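Putative fructose-bisphosphate aldolase (Coccidioides immitis, PDB 3PM6) is a putative class II fructose-bisphosphate aldolase, a zinc-containing protein built on a TIM-barrel fold. Local coordinates at residues G223-G228 / K247-R252. Sequence-based numbering, arbitrary orientation.
Sequences GLVLHG and KVNVNR. With ZN (zinc ion), chain S.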
# COMPACT_ATOMS: atom_id res chain seq x y z
N GLY A 223 7.89 18.32 -22.52
CA GLY A 223 8.84 17.27 -22.12
C GLY A 223 8.57 15.98 -22.89
O GLY A 223 7.46 15.75 -23.36
N LEU A 224 9.59 15.15 -23.09
CA LEU A 224 9.42 13.94 -23.90
C LEU A 224 9.56 12.74 -23.00
O LEU A 224 10.44 12.73 -22.15
CB LEU A 224 10.44 13.89 -25.03
CG LEU A 224 10.30 15.00 -26.09
CD1 LEU A 224 11.40 14.86 -27.16
CD2 LEU A 224 8.91 14.97 -26.75
N VAL A 225 8.69 11.76 -23.20
CA VAL A 225 8.51 10.64 -22.28
C VAL A 225 8.73 9.35 -23.04
O VAL A 225 8.08 9.10 -24.07
CB VAL A 225 7.09 10.65 -21.62
CG1 VAL A 225 6.96 9.57 -20.55
CG2 VAL A 225 6.85 12.02 -20.96
N LEU A 226 9.65 8.54 -22.51
CA LEU A 226 10.04 7.28 -23.09
C LEU A 226 9.22 6.14 -22.49
O LEU A 226 9.25 5.90 -21.28
CB LEU A 226 11.54 7.02 -22.87
CG LEU A 226 12.14 5.72 -23.47
CD1 LEU A 226 11.87 5.58 -24.96
CD2 LEU A 226 13.64 5.64 -23.23
N HIS A 227 8.52 5.43 -23.36
CA HIS A 227 7.76 4.21 -23.01
C HIS A 227 8.40 3.00 -23.66
O HIS A 227 9.12 3.15 -24.68
CB HIS A 227 6.33 4.34 -23.57
CG HIS A 227 5.46 5.27 -22.78
ND1 HIS A 227 4.48 4.82 -21.94
CD2 HIS A 227 5.45 6.62 -22.70
CE1 HIS A 227 3.90 5.86 -21.35
NE2 HIS A 227 4.47 6.96 -21.80
N GLY A 228 8.10 1.81 -23.11
CA GLY A 228 8.63 0.56 -23.59
C GLY A 228 10.14 0.35 -23.39
O GLY A 228 10.81 -0.35 -24.17
N LYS A 247 11.80 11.90 -19.18
CA LYS A 247 11.10 10.99 -18.29
C LYS A 247 11.19 9.62 -18.91
O LYS A 247 10.82 9.43 -20.10
CB LYS A 247 9.64 11.42 -18.13
CG LYS A 247 8.75 10.51 -17.23
CD LYS A 247 7.36 11.15 -17.07
CE LYS A 247 6.33 10.26 -16.40
NZ LYS A 247 5.59 9.41 -17.38
N VAL A 248 11.69 8.66 -18.13
CA VAL A 248 11.80 7.26 -18.55
C VAL A 248 10.90 6.35 -17.69
O VAL A 248 11.12 6.22 -16.46
CB VAL A 248 13.28 6.78 -18.45
CG1 VAL A 248 13.37 5.26 -18.64
CG2 VAL A 248 14.15 7.54 -19.45
N ASN A 249 9.92 5.72 -18.35
CA ASN A 249 9.00 4.79 -17.73
C ASN A 249 9.55 3.38 -17.71
O ASN A 249 10.03 2.87 -18.74
CB ASN A 249 7.65 4.74 -18.50
CG ASN A 249 6.83 6.02 -18.34
OD1 ASN A 249 7.33 7.03 -17.83
ND2 ASN A 249 5.58 5.98 -18.75
N VAL A 250 9.33 2.72 -16.58
CA VAL A 250 9.83 1.39 -16.35
C VAL A 250 8.75 0.58 -15.69
O VAL A 250 8.02 1.09 -14.86
CB VAL A 250 11.04 1.44 -15.39
CG1 VAL A 250 11.60 0.06 -15.17
CG2 VAL A 250 12.12 2.35 -15.96
N ASN A 251 8.66 -0.69 -16.05
CA ASN A 251 7.73 -1.58 -15.38
C ASN A 251 8.36 -2.95 -15.03
O ASN A 251 8.84 -3.15 -13.90
CB ASN A 251 6.43 -1.73 -16.21
CG ASN A 251 5.41 -2.61 -15.52
OD1 ASN A 251 5.65 -3.04 -14.40
ND2 ASN A 251 4.27 -2.89 -16.17
N ARG A 252 8.32 -3.87 -16.00
CA ARG A 252 8.85 -5.24 -15.88
C ARG A 252 10.28 -5.31 -15.31
O ARG A 252 10.59 -6.22 -14.50
CB ARG A 252 8.81 -5.95 -17.23
ZN ZN S . 3.95 2.88 -21.31
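The ammonium group of K247, tucked against CG1 of V225 on the neighbouring strand, is held by two acceptors: N249 OD1, whose in-plane lone pair receives K247 NZ at 3.0 Å, and E148, with which it forms a salt bridge. The lysine chain runs extended alongside V225, its CG and CD resting on the valine methyls, and bends only at its last torsion (chi4 -89°), which swings NZ toward the asparagine two residues on. With OD1 thus engaged, the amide of N249 turns its other end to H227. N249 ND2 lies 3.1 Å from H227 CE1, above one face of the imidazole and offset toward its rim, with the two planes 60° apart; because N249 ND2 and H227 NE2 are both donors, their closeness is packing and not a hydrogen bond. Bonds at both nitrogens fix the rotation of the H227 ring. H227 ND1 binds zinc at 2.1 Å, in a site completed by H91 and H196, while NE2 hydrogen-bonds to E148, so one carboxylate links the metal ligand to K247 and may strengthen the imidazole as a donor to zinc. V225, K247 and N249 project from the last two parallel strands of the TIM barrel, 223-226 and 245-250, joined through helix 234-242 in a beta-alpha-beta crossover, and H227 directly follows the first. L226 N donates a backbone bond to K247 O at 2.8 Å, and N249 N returns one to L226 O at 3.0 Å; the bond from K247 N to L224 O is weak. On the face opposite V225 and K247, L226 CD2 meets V248 CG2 at 4.3 Å, and both side chains pack against F237 of the intervening helix.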